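Local coordinates for protein indole-3-acetic acid-amido synthetase GH3.15 (PDB 6E1Q) that catalyses the ATP-dependent conjugation of glutamine, and possibly cysteine, to the auxin precursor indole-3-butyric acid, and also modifies the herbicide 2,4-DB, at residues L32-S37 and V53-F58; Y67-R71 and S101-L107; Q117-F121 and I351-G355; Y356-E361 and P377-L382. One frame throughout, in Å; residues are numbered along the deposited sequence.

Interaction 1. Residues L32-S37 and V53-F58; sequences LEAILS and VDKQNF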
loop_
_atom_site.group_PDB
_atom_site.type_symbol
_atom_site.label_atom_id
_atom_site.label_comp_id
_atom_site.label_asym_id
_atom_site.label_seq_id
_atom_site.Cartn_x
_atom_site.Cartn_y
_atom_site.Cartn_z
ATOM N N LEU A 32 26.601 -5.650 5.547
ATOM C CA LEU A 32 26.808 -5.219 6.928
ATOM C C LEU A 32 28.192 -4.601 7.113
ATOM O O LEU A 32 28.338 -3.521 7.704
ATOM C CB LEU A 32 26.627 -6.404 7.875
ATOM C CG LEU A 32 26.742 -6.006 9.345
ATOM C CD1 LEU A 32 25.737 -4.905 9.647
ATOM C CD2 LEU A 32 26.585 -7.200 10.307
ATOM N N GLU A 33 29.226 -5.277 6.613
ATOM C CA GLU A 33 30.568 -4.726 6.736
ATOM C C GLU A 33 30.665 -3.357 6.072
ATOM O O GLU A 33 31.305 -2.447 6.606
ATOM C CB GLU A 33 31.601 -5.679 6.134
ATOM C CG GLU A 33 33.005 -5.101 6.149
ATOM C CD GLU A 33 34.049 -6.081 5.665
ATOM O OE1 GLU A 33 34.214 -7.143 6.302
ATOM O OE2 GLU A 33 34.700 -5.791 4.641
ATOM N N ALA A 34 30.021 -3.183 4.918
ATOM C CA ALA A 34 30.100 -1.899 4.226
ATOM C C ALA A 34 29.407 -0.802 5.024
ATOM O O ALA A 34 29.946 0.300 5.176
ATOM C CB ALA A 34 29.489 -2.016 2.829
ATOM N N ILE A 35 28.221 -1.092 5.562
ATOM C CA ILE A 35 27.487 -0.081 6.319
ATOM C C ILE A 35 28.259 0.322 7.565
ATOM O O ILE A 35 28.426 1.515 7.852
ATOM C CB ILE A 35 26.086 -0.593 6.689
ATOM C CG1 ILE A 35 25.202 -0.635 5.447
ATOM C CG2 ILE A 35 25.465 0.312 7.780
ATOM C CD1 ILE A 35 23.856 -1.331 5.686
ATOM N N LEU A 36 28.728 -0.672 8.331
ATOM C CA LEU A 36 29.423 -0.374 9.578
ATOM C C LEU A 36 30.755 0.320 9.332
ATOM O O LEU A 36 31.173 1.161 10.138
ATOM C CB LEU A 36 29.642 -1.656 10.384
ATOM C CG LEU A 36 28.364 -2.394 10.796
ATOM C CD1 LEU A 36 28.684 -3.504 11.775
ATOM C CD2 LEU A 36 27.305 -1.442 11.361
ATOM N N SER A 37 31.444 -0.022 8.239
ATOM C CA SER A 37 32.718 0.634 7.948
ATOM C C SER A 37 32.501 2.073 7.492
ATOM O O SER A 37 33.147 2.996 7.995
ATOM C CB SER A 37 33.502 -0.153 6.896
ATOM O OG SER A 37 33.595 -1.525 7.235
ATOM N N VAL A 53 33.518 -2.901 13.379
ATOM C CA VAL A 53 32.720 -3.188 12.190
ATOM C C VAL A 53 32.312 -4.648 12.098
ATOM O O VAL A 53 31.629 -5.028 11.144
ATOM C CB VAL A 53 33.452 -2.759 10.901
ATOM C CG1 VAL A 53 33.794 -1.280 10.951
ATOM C CG2 VAL A 53 34.734 -3.598 10.711
ATOM N N ASP A 54 32.709 -5.475 13.056
ATOM C CA ASP A 54 32.426 -6.900 13.015
ATOM C C ASP A 54 30.973 -7.165 13.390
ATOM O O ASP A 54 30.326 -6.369 14.077
ATOM C CB ASP A 54 33.345 -7.645 13.974
ATOM C CG ASP A 54 33.043 -7.315 15.420
ATOM O OD1 ASP A 54 33.460 -6.233 15.881
ATOM O OD2 ASP A 54 32.371 -8.128 16.090
ATOM N N LYS A 55 30.470 -8.323 12.952
ATOM C CA LYS A 55 29.051 -8.616 13.134
ATOM C C LYS A 55 28.704 -8.827 14.603
ATOM O O LYS A 55 27.637 -8.396 15.063
ATOM C CB LYS A 55 28.645 -9.842 12.316
ATOM C CG LYS A 55 27.167 -10.174 12.474
ATOM C CD LYS A 55 26.759 -11.439 11.744
ATOM C CE LYS A 55 26.902 -11.291 10.241
ATOM N NZ LYS A 55 26.058 -12.299 9.544
ATOM N N GLN A 56 29.589 -9.476 15.358
ATOM C CA GLN A 56 29.245 -9.844 16.728
ATOM C C GLN A 56 29.156 -8.621 17.634
ATOM O O GLN A 56 28.269 -8.543 18.493
ATOM C CB GLN A 56 30.249 -10.861 17.272
ATOM C CG GLN A 56 29.606 -11.941 18.138
ATOM C CD GLN A 56 28.219 -12.358 17.642
ATOM O OE1 GLN A 56 28.021 -12.647 16.457
ATOM N NE2 GLN A 56 27.249 -12.375 18.552
ATOM N N ASN A 57 30.061 -7.658 17.469
ATOM C CA ASN A 57 29.920 -6.407 18.204
ATOM C C ASN A 57 28.659 -5.660 17.784
ATOM O O ASN A 57 28.015 -5.002 18.610
ATOM C CB ASN A 57 31.156 -5.537 18.003
ATOM C CG ASN A 57 32.285 -5.916 18.941
ATOM O OD1 ASN A 57 32.083 -6.046 20.146
ATOM N ND2 ASN A 57 33.482 -6.100 18.389
ATOM N N PHE A 58 28.294 -5.752 16.504
ATOM C CA PHE A 58 27.043 -5.172 16.034
ATOM C C PHE A 58 25.862 -5.758 16.798
ATOM O O PHE A 58 25.059 -5.022 17.381
ATOM C CB PHE A 58 26.929 -5.410 14.524
ATOM C CG PHE A 58 25.608 -5.003 13.917
ATOM C CD1 PHE A 58 25.406 -3.712 13.462
ATOM C CD2 PHE A 58 24.601 -5.937 13.730
ATOM C CE1 PHE A 58 24.211 -3.347 12.880
ATOM C CE2 PHE A 58 23.402 -5.575 13.147
ATOM C CZ PHE A 58 23.215 -4.287 12.701
#

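Interaction 2. Residues Y67-R71 and S101-L107; sequences YEDIR and SGGVPKL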
loop_
_atom_site.group_PDB
_atom_site.type_symbol
_atom_site.label_atom_id
_atom_site.label_comp_id
_atom_site.label_asym_id
_atom_site.label_seq_id
_atom_site.Cartn_x
_atom_site.Cartn_y
_atom_site.Cartn_z
ATOM N N TYR A 67 10.962 3.730 15.322
ATOM C CA TYR A 67 10.993 5.131 14.913
ATOM C C TYR A 67 10.984 6.054 16.122
ATOM O O TYR A 67 11.708 7.061 16.149
ATOM C CB TYR A 67 9.809 5.453 14.008
ATOM C CG TYR A 67 9.897 6.855 13.450
ATOM C CD1 TYR A 67 10.681 7.124 12.343
ATOM C CD2 TYR A 67 9.237 7.923 14.066
ATOM C CE1 TYR A 67 10.778 8.410 11.829
ATOM C CE2 TYR A 67 9.330 9.215 13.559
ATOM C CZ TYR A 67 10.106 9.443 12.434
ATOM O OH TYR A 67 10.219 10.697 11.899
ATOM N N GLU A 68 10.199 5.711 17.146
ATOM C CA GLU A 68 10.123 6.551 18.338
ATOM C C GLU A 68 11.496 6.757 18.970
ATOM O O GLU A 68 11.797 7.845 19.473
ATOM C CB GLU A 68 9.167 5.933 19.356
ATOM C CG GLU A 68 7.690 6.070 19.033
ATOM C CD GLU A 68 7.271 5.336 17.768
ATOM O OE1 GLU A 68 6.246 5.738 17.192
ATOM O OE2 GLU A 68 7.946 4.366 17.350
ATOM N N ASP A 69 12.346 5.727 18.960
ATOM C CA ASP A 69 13.625 5.848 19.654
ATOM C C ASP A 69 14.604 6.734 18.893
ATOM O O ASP A 69 15.511 7.305 19.498
ATOM C CB ASP A 69 14.270 4.474 19.878
ATOM C CG ASP A 69 13.366 3.499 20.609
ATOM O OD1 ASP A 69 12.826 3.841 21.686
ATOM O OD2 ASP A 69 13.209 2.369 20.094
ATOM N N ILE A 70 14.480 6.827 17.572
ATOM C CA ILE A 70 15.460 7.561 16.785
ATOM C C ILE A 70 14.899 8.842 16.183
ATOM O O ILE A 70 15.622 9.537 15.455
ATOM C CB ILE A 70 16.087 6.661 15.700
ATOM C CG1 ILE A 70 15.025 5.978 14.840
ATOM C CG2 ILE A 70 16.934 5.574 16.356
ATOM C CD1 ILE A 70 14.629 6.738 13.613
ATOM N N ARG A 71 13.650 9.205 16.491
ATOM C CA ARG A 71 13.063 10.397 15.883
ATOM C C ARG A 71 13.897 11.651 16.145
ATOM O O ARG A 71 13.951 12.557 15.293
ATOM C CB ARG A 71 11.644 10.592 16.407
ATOM C CG ARG A 71 10.934 11.822 15.876
ATOM C CD ARG A 71 9.548 11.944 16.499
ATOM N NE ARG A 71 8.823 13.075 15.927
ATOM C CZ ARG A 71 7.632 13.478 16.345
ATOM N NH1 ARG A 71 7.028 12.842 17.349
ATOM N NH2 ARG A 71 7.047 14.517 15.757
ATOM N N SER A 101 4.086 8.089 13.701
ATOM C CA SER A 101 4.699 8.194 14.969
ATOM C C SER A 101 4.763 9.628 15.410
ATOM O O SER A 101 5.759 10.295 15.174
ATOM C CB SER A 101 6.084 7.616 15.005
ATOM O OG SER A 101 6.611 7.824 16.290
ATOM N N GLY A 102 3.785 10.107 16.135
ATOM C CA GLY A 102 2.498 9.508 16.386
ATOM C C GLY A 102 1.966 10.893 16.531
ATOM O O GLY A 102 2.619 11.620 17.210
ATOM N N GLY A 103 0.874 11.330 15.945
ATOM C CA GLY A 103 -0.027 10.668 15.051
ATOM C C GLY A 103 0.204 11.287 13.684
ATOM O O GLY A 103 -0.693 11.475 12.898
ATOM N N VAL A 104 1.444 11.617 13.427
ATOM C CA VAL A 104 1.805 12.174 12.171
ATOM C C VAL A 104 2.681 11.233 11.372
ATOM O O VAL A 104 3.250 10.338 11.881
ATOM C CB VAL A 104 2.472 13.512 12.379
ATOM C CG1 VAL A 104 1.466 14.461 12.976
ATOM C CG2 VAL A 104 3.659 13.376 13.305
ATOM N N PRO A 105 2.763 11.453 10.099
ATOM C CA PRO A 105 3.597 10.593 9.260
ATOM C C PRO A 105 5.044 10.593 9.734
ATOM O O PRO A 105 5.552 11.588 10.249
ATOM C CB PRO A 105 3.446 11.207 7.862
ATOM C CG PRO A 105 2.708 12.523 8.060
ATOM C CD PRO A 105 1.904 12.334 9.292
ATOM N N LYS A 106 5.683 9.438 9.627
ATOM C CA LYS A 106 7.106 9.370 9.899
ATOM C C LYS A 106 7.864 10.078 8.784
ATOM O O LYS A 106 7.465 10.044 7.618
ATOM C CB LYS A 106 7.584 7.917 9.998
ATOM C CG LYS A 106 6.893 7.024 11.032
ATOM C CD LYS A 106 7.395 5.573 10.873
ATOM C CE LYS A 106 6.838 4.641 11.943
ATOM N NZ LYS A 106 7.545 3.314 11.954
ATOM N N LEU A 107 8.955 10.733 9.156
ATOM C CA LEU A 107 9.879 11.349 8.214
ATOM C C LEU A 107 11.138 10.492 8.173
ATOM O O LEU A 107 11.803 10.311 9.197
ATOM C CB LEU A 107 10.197 12.796 8.616
ATOM C CG LEU A 107 9.019 13.779 8.688
ATOM C CD1 LEU A 107 9.527 15.187 8.941
ATOM C CD2 LEU A 107 8.172 13.743 7.403
HETATM O O HOH W 1 9.351 1.724 13.821
#

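Interaction 3. Residues Q117-F121 and I351-G355; sequences QRISF and IPCMG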
loop_
_atom_site.group_PDB
_atom_site.type_symbol
_atom_site.label_atom_id
_atom_site.label_comp_id
_atom_site.label_asym_id
_atom_site.label_seq_id
_atom_site.Cartn_x
_atom_site.Cartn_y
_atom_site.Cartn_z
ATOM N N GLN A 117 20.224 3.238 -6.019
ATOM C CA GLN A 117 20.239 1.782 -5.878
ATOM C C GLN A 117 18.839 1.187 -6.004
ATOM O O GLN A 117 18.666 0.116 -6.602
ATOM C CB GLN A 117 20.865 1.382 -4.549
ATOM C CG GLN A 117 20.748 -0.106 -4.283
ATOM C CD GLN A 117 21.766 -0.603 -3.289
ATOM O OE1 GLN A 117 22.913 -0.883 -3.645
ATOM N NE2 GLN A 117 21.354 -0.720 -2.028
ATOM N N ARG A 118 17.826 1.867 -5.457
ATOM C CA ARG A 118 16.462 1.352 -5.538
ATOM C C ARG A 118 15.942 1.413 -6.964
ATOM O O ARG A 118 15.214 0.515 -7.413
ATOM C CB ARG A 118 15.531 2.154 -4.623
ATOM C CG ARG A 118 15.703 1.885 -3.142
ATOM C CD ARG A 118 14.682 2.675 -2.346
ATOM N NE ARG A 118 15.161 2.881 -0.994
ATOM C CZ ARG A 118 14.400 3.227 0.037
ATOM N NH1 ARG A 118 13.097 3.437 -0.116
ATOM N NH2 ARG A 118 14.963 3.383 1.223
ATOM N N ILE A 119 16.250 2.506 -7.657
ATOM C CA ILE A 119 15.915 2.628 -9.069
ATOM C C ILE A 119 16.680 1.585 -9.876
ATOM O O ILE A 119 16.105 0.868 -10.701
ATOM C CB ILE A 119 16.210 4.059 -9.549
ATOM C CG1 ILE A 119 15.117 5.006 -9.046
ATOM C CG2 ILE A 119 16.348 4.113 -11.056
ATOM C CD1 ILE A 119 15.552 6.434 -9.021
ATOM N N SER A 120 17.984 1.479 -9.621
ATOM C CA SER A 120 18.831 0.472 -10.248
ATOM C C SER A 120 18.232 -0.923 -10.110
ATOM O O SER A 120 18.066 -1.641 -11.102
ATOM C CB SER A 120 20.223 0.528 -9.617
ATOM O OG SER A 120 21.211 -0.049 -10.449
ATOM N N PHE A 121 17.881 -1.320 -8.882
ATOM C CA PHE A 121 17.339 -2.661 -8.707
ATOM C C PHE A 121 16.019 -2.822 -9.433
ATOM O O PHE A 121 15.687 -3.934 -9.864
ATOM C CB PHE A 121 17.150 -3.024 -7.230
ATOM C CG PHE A 121 16.614 -4.418 -7.048
ATOM C CD1 PHE A 121 17.459 -5.518 -7.132
ATOM C CD2 PHE A 121 15.264 -4.634 -6.885
ATOM C CE1 PHE A 121 16.962 -6.800 -7.025
ATOM C CE2 PHE A 121 14.762 -5.916 -6.768
ATOM C CZ PHE A 121 15.605 -6.997 -6.839
ATOM N N ILE A 351 15.697 -9.343 -1.026
ATOM C CA ILE A 351 16.818 -9.131 -1.936
ATOM C C ILE A 351 18.036 -8.717 -1.104
ATOM O O ILE A 351 18.049 -7.601 -0.561
ATOM C CB ILE A 351 16.483 -8.093 -3.012
ATOM C CG1 ILE A 351 15.305 -8.610 -3.839
ATOM C CG2 ILE A 351 17.680 -7.864 -3.917
ATOM C CD1 ILE A 351 15.593 -9.985 -4.533
ATOM N N PRO A 352 19.076 -9.559 -1.016
ATOM C CA PRO A 352 20.128 -9.369 -0.002
ATOM C C PRO A 352 20.986 -8.128 -0.167
ATOM O O PRO A 352 21.722 -7.787 0.768
ATOM C CB PRO A 352 21.014 -10.617 -0.175
ATOM C CG PRO A 352 20.220 -11.569 -0.929
ATOM C CD PRO A 352 19.235 -10.826 -1.748
ATOM N N CYS A 353 21.006 -7.491 -1.327
ATOM C CA CYS A 353 21.904 -6.355 -1.473
ATOM C C CYS A 353 21.260 -5.037 -1.069
ATOM O O CYS A 353 21.948 -4.011 -1.053
ATOM C CB CYS A 353 22.414 -6.260 -2.913
ATOM S SG CYS A 353 21.095 -6.022 -4.064
ATOM N N MET A 354 19.964 -5.035 -0.737
ATOM C CA MET A 354 19.244 -3.791 -0.472
ATOM C C MET A 354 19.393 -3.307 0.966
ATOM O O MET A 354 18.939 -2.205 1.283
ATOM C CB MET A 354 17.760 -3.961 -0.804
ATOM C CG MET A 354 17.529 -4.439 -2.232
ATOM S SD MET A 354 18.307 -3.332 -3.448
ATOM C CE MET A 354 17.295 -1.870 -3.204
ATOM N N GLY A 355 20.027 -4.089 1.821
ATOM C CA GLY A 355 20.163 -3.760 3.226
ATOM C C GLY A 355 20.529 -5.005 3.991
ATOM O O GLY A 355 20.564 -6.101 3.443
#

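Interaction 4. Residues Y356-E361 and P377-L382; sequences YFEFLE and PVVVDL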
loop_
_atom_site.group_PDB
_atom_site.type_symbol
_atom_site.label_atom_id
_atom_site.label_comp_id
_atom_site.label_asym_id
_atom_site.label_seq_id
_atom_site.Cartn_x
_atom_site.Cartn_y
_atom_site.Cartn_z
ATOM N N TYR A 356 20.845 -4.818 5.269
ATOM C CA TYR A 356 21.092 -5.936 6.175
ATOM C C TYR A 356 19.812 -6.205 6.951
ATOM O O TYR A 356 19.300 -5.312 7.637
ATOM C CB TYR A 356 22.250 -5.655 7.137
ATOM C CG TYR A 356 22.620 -6.858 7.994
ATOM C CD1 TYR A 356 23.338 -7.921 7.458
ATOM C CD2 TYR A 356 22.230 -6.938 9.330
ATOM C CE1 TYR A 356 23.672 -9.020 8.227
ATOM C CE2 TYR A 356 22.557 -8.042 10.111
ATOM C CZ TYR A 356 23.284 -9.080 9.552
ATOM O OH TYR A 356 23.626 -10.185 10.304
ATOM N N PHE A 357 19.310 -7.432 6.851
ATOM C CA PHE A 357 17.955 -7.771 7.274
ATOM C C PHE A 357 18.003 -8.780 8.408
ATOM O O PHE A 357 18.505 -9.895 8.230
ATOM C CB PHE A 357 17.147 -8.340 6.107
ATOM C CG PHE A 357 17.025 -7.409 4.935
ATOM C CD1 PHE A 357 16.246 -6.268 5.023
ATOM C CD2 PHE A 357 17.666 -7.683 3.745
ATOM C CE1 PHE A 357 16.131 -5.412 3.946
ATOM C CE2 PHE A 357 17.542 -6.849 2.672
ATOM C CZ PHE A 357 16.778 -5.699 2.775
ATOM N N GLU A 358 17.477 -8.396 9.561
ATOM C CA GLU A 358 17.245 -9.322 10.659
ATOM C C GLU A 358 15.749 -9.487 10.875
ATOM O O GLU A 358 14.926 -8.766 10.303
ATOM C CB GLU A 358 17.927 -8.838 11.942
ATOM C CG GLU A 358 19.446 -8.787 11.835
ATOM C CD GLU A 358 20.071 -8.089 13.024
ATOM O OE1 GLU A 358 19.930 -6.850 13.125
ATOM O OE2 GLU A 358 20.697 -8.779 13.857
ATOM N N PHE A 359 15.390 -10.457 11.707
ATOM C CA PHE A 359 13.979 -10.786 11.867
ATOM C C PHE A 359 13.696 -11.089 13.324
ATOM O O PHE A 359 14.327 -11.962 13.925
ATOM C CB PHE A 359 13.576 -11.945 10.958
ATOM C CG PHE A 359 13.645 -11.576 9.507
ATOM C CD1 PHE A 359 14.839 -11.694 8.810
ATOM C CD2 PHE A 359 12.552 -11.002 8.871
ATOM C CE1 PHE A 359 14.926 -11.290 7.488
ATOM C CE2 PHE A 359 12.629 -10.611 7.553
ATOM C CZ PHE A 359 13.823 -10.760 6.862
ATOM N N LEU A 360 12.749 -10.352 13.871
ATOM C CA LEU A 360 12.310 -10.522 15.241
ATOM C C LEU A 360 11.130 -11.489 15.257
ATOM O O LEU A 360 10.104 -11.235 14.608
ATOM C CB LEU A 360 11.943 -9.150 15.804
ATOM C CG LEU A 360 11.373 -8.971 17.196
ATOM C CD1 LEU A 360 12.169 -9.775 18.216
ATOM C CD2 LEU A 360 11.402 -7.474 17.506
ATOM N N GLU A 361 11.285 -12.610 15.970
ATOM C CA GLU A 361 10.180 -13.550 16.136
ATOM C C GLU A 361 9.003 -12.849 16.793
ATOM O O GLU A 361 9.173 -12.094 17.751
ATOM C CB GLU A 361 10.601 -14.750 16.988
ATOM C CG GLU A 361 11.714 -15.603 16.417
ATOM C CD GLU A 361 11.888 -16.908 17.184
ATOM O OE1 GLU A 361 11.657 -16.916 18.411
ATOM O OE2 GLU A 361 12.253 -17.929 16.562
ATOM N N PRO A 377 12.315 -10.671 21.854
ATOM C CA PRO A 377 13.730 -10.372 22.113
ATOM C C PRO A 377 14.679 -11.174 21.212
ATOM O O PRO A 377 15.855 -10.815 21.084
ATOM C CB PRO A 377 13.902 -10.763 23.587
ATOM C CG PRO A 377 12.899 -11.859 23.797
ATOM C CD PRO A 377 11.720 -11.519 22.907
ATOM N N VAL A 378 14.163 -12.231 20.588
ATOM C CA VAL A 378 14.954 -13.164 19.791
ATOM C C VAL A 378 14.931 -12.729 18.326
ATOM O O VAL A 378 13.887 -12.768 17.666
ATOM C CB VAL A 378 14.434 -14.594 19.962
ATOM C CG1 VAL A 378 12.923 -14.611 19.806
ATOM C CG2 VAL A 378 15.098 -15.510 18.963
ATOM N N VAL A 379 16.086 -12.331 17.798
ATOM C CA VAL A 379 16.204 -11.925 16.404
ATOM C C VAL A 379 17.187 -12.848 15.700
ATOM O O VAL A 379 18.205 -13.246 16.274
ATOM C CB VAL A 379 16.626 -10.445 16.265
ATOM C CG1 VAL A 379 15.841 -9.578 17.244
ATOM C CG2 VAL A 379 18.125 -10.269 16.450
ATOM N N VAL A 380 16.862 -13.208 14.464
ATOM C CA VAL A 380 17.681 -14.115 13.672
ATOM C C VAL A 380 18.091 -13.420 12.375
ATOM O O VAL A 380 17.465 -12.455 11.929
ATOM C CB VAL A 380 16.944 -15.430 13.372
ATOM C CG1 VAL A 380 16.448 -16.093 14.675
ATOM C CG2 VAL A 380 15.780 -15.154 12.477
ATOM N N ASP A 381 19.173 -13.920 11.786
ATOM C CA ASP A 381 19.616 -13.491 10.467
ATOM C C ASP A 381 18.642 -13.963 9.390
ATOM O O ASP A 381 17.877 -14.912 9.578
ATOM C CB ASP A 381 21.012 -14.044 10.165
ATOM C CG ASP A 381 22.124 -13.203 10.773
ATOM O OD1 ASP A 381 21.876 -12.022 11.103
ATOM O OD2 ASP A 381 23.252 -13.724 10.908
ATOM N N LEU A 382 18.690 -13.284 8.240
ATOM C CA LEU A 382 17.823 -13.628 7.112
ATOM C C LEU A 382 17.875 -15.119 6.777
ATOM O O LEU A 382 16.833 -15.753 6.587
ATOM C CB LEU A 382 18.213 -12.789 5.891
ATOM C CG LEU A 382 17.564 -13.095 4.538
ATOM C CD1 LEU A 382 16.094 -12.758 4.546
ATOM C CD2 LEU A 382 18.247 -12.269 3.470
HETATM O O HOH W 2 21.084 -11.337 7.913
#

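Interaction 1. Residues L32-S37 and V53-F58
The backbones of Leu36 and Val53 approach to 5.1 Å between their CA atoms, and the separation opens to 7.4 Å between Leu32 CA and Lys55 CA, so helix 24-38 lies nearer to the residues leading into helix 55-61 than to its first turn. This is helix-to-helix packing at a capped N terminus. Asp54 is the N-cap: its OD2 accepts from Asn57 N at 2.7 Å, met from above the carboxylate plane, while OD1 takes Asn57 ND2 on its syn side. Leu32 and Leu36, one helical turn apart, both reach the Phe58 ring. Leu32 CG lies opposite the backbone N (chi1 -176°), which sends CD1 over the centre of one ring face, 3.9 Å from the centroid and 11° off the normal, a CH-pi contact. Leu36 CD2 comes in obliquely, 3.6 Å from Phe58 CD1. The other Leu32 branch serves the lysine: CD2 rests 3.7 Å from Lys55 CG, on the aliphatic part of a chain whose NZ forms a salt bridge with Asp29. At the outer margin, Ser37 OG bonds back to Glu33 O within its own helix and lies 3.7 Å from Val53 CG1.

Interaction 2. Residues Y67-R71 and S101-L107
Tyr67 OH accepts a hydrogen bond from Leu107 N at 3.0 Å, with an N-H...O angle of 159°, joining the start of helix 67-78 to the backbone of strand 105-111. Leu107 O lies at the edge of the same ring, in its plane, 3.4 Å from Tyr67 CE1. One ring face is taken by Lys106, whose CB sits 3.8 Å from the centroid and 15° off the normal, a CH-pi contact offset toward the rim. The lysine chain, extended beyond CG, then runs past the tyrosine in the opposite direction until CE is 3.7 Å from Tyr67 CB. There a water accepts from both Lys106 NZ and Tyr67 N, 3.0 Å from each, tying the ammonium group to the first turn of the helix. Ser101 CB meets the ring obliquely. This serine is poorly ordered, so its O over one face of the Arg71 guanidinium, 3.6 Å from NH1, and its very close approach to Glu68, which has two conformers, are both doubtful.

The turn 101-104 is probably part of the glycine-rich, phosphate-binding loop of ANL adenylating enzymes, consistent with Ser97 and Ser98, just upstream, binding ATP. In the next shell Lys106 NZ hydrogen-bonds Tyr404 OH, and its side chain comes within about 4 Å of that of Glu330, another ATP-site residue. Strand 105-111 is an edge strand of a four-stranded sheet, antiparallel to 91-97 and bonded to it through Lys106 and Ser97; helix 67-78 packs through Tyr67 and Ile70 on Tyr404 of strand 404-416.

Interaction 3. Residues Q117-F121 and I351-G355
Phe121 and Ile351 make the tightest part of this contact: the two side chains come from opposite directions, and Ile351 meets the far end of the ring obliquely, from above its plane, with Phe121 CE1 3.4 Å from Ile351 CG2 and Phe121 CZ 3.4 Å from Ile351 CG1. Both branches lie on the same side of the ring plane. Phe121 CG is turned opposite its own backbone N (chi1 -179°), which carries the ring off helix 112-132 toward the 351-355 loop. Nearer the helix, on the same side of the ring as Ile351, Met354 lies by CB and CG; its SD is 4.0 Å from Phe121 CB and 4.8 Å from the ring centroid, 37° off the normal. This is an oblique Met-aromatic contact. Bends at chi2 and chi3 fold the methionine so that CE reaches Arg118 CG and Gln117 CG. The loop is a type I beta turn from Ile351 to Met354, closed by Met354 N bonding to Ile351 O at 3.2 Å, and it links strands 348-350 and 356-361 of the central domain to a helix of the N-terminal domain. Replacing Phe121 by an alanine would probably open a gap beside Ile351 and leave the Met354 sulfur without its aromatic partner. The substrate-binding Phe332 adjoins this buried core, touching Arg118 and Met354, while the Arg118 guanidinium pairs with Asp114 and bonds Ser329 O.

The Gln117 side is looser. This residue is partly exposed, its CG stands 4.0 Å from Met354 CE, and its amide NE2 is 3.5 Å from Cys353 O.

Interaction 4. Residues Y356-E361 and P377-L382
Asp381 OD1 is held by two groups: Tyr356 OH, a weak hydrogen bond at 2.7 Å, and Lys59 NZ, a salt bridge. The ring and carboxylate planes stand 84° apart. The backbones form an antiparallel strand pair at the margin of the central-domain beta structure, 379-381 being an outermost strand and 356-361 continuing to strand 390-396. Phe359 and Val380 are the hydrogen-bonded pair: Phe359 N meets Val380 O, and Val380 N meets Phe359 O, each at 2.9 Å. Leu360 and Val379 form a non-hydrogen-bonded pair, with Leu360 CD1 3.8 Å from Val379 CG1. Glu358 OE2 also binds Lys59, and Arg403 as well, which probably offsets its 4.4 Å approach to Asp381 OD1.

On the face bearing Phe359 and Val380, the phenylalanine lies alongside Leu382, pointing the same way, with Phe359 CE1 3.5 Å from Leu382 CD1; its ring also stacks on that of Phe422. Toward the other end, Glu361 N bonds Val378 O at 3.1 Å, while the glutamate's extended chain crosses the Val378 methyls. An alanine in place of Glu361 is likely to leave the poorly ordered Val378 methyls without the cover of CG and CD. Where the strands part, a water donates to Phe357 O at 3.0 Å and accepts from Leu382 N, backing up a weak direct bond between the two.

How the interactions relate
Along the chain the four contacts follow in series, from interaction 1 to interaction 4. Interactions 1 and 4 touch, their centres 16 Å apart: Leu32 packs on Tyr356, Phe58 on Glu358, and Lys55 makes a weak ion pair with Asp381, so the N-terminal helices rest against central-domain strands. Interaction 3, centred about 19 Å from each, also meets interaction 4, through Ile351 O and Phe357, where the turn leads directly into strand 356-361. Interaction 2 is separate, its nearest atoms at least about 10 Å from the others, though strand 105-111 runs on into helix 112-132 of interaction 3. Interactions 1, 3 and 4 thus join N-terminal and central parts; interactions 2 and 3 border ATP- or substrate-site residues.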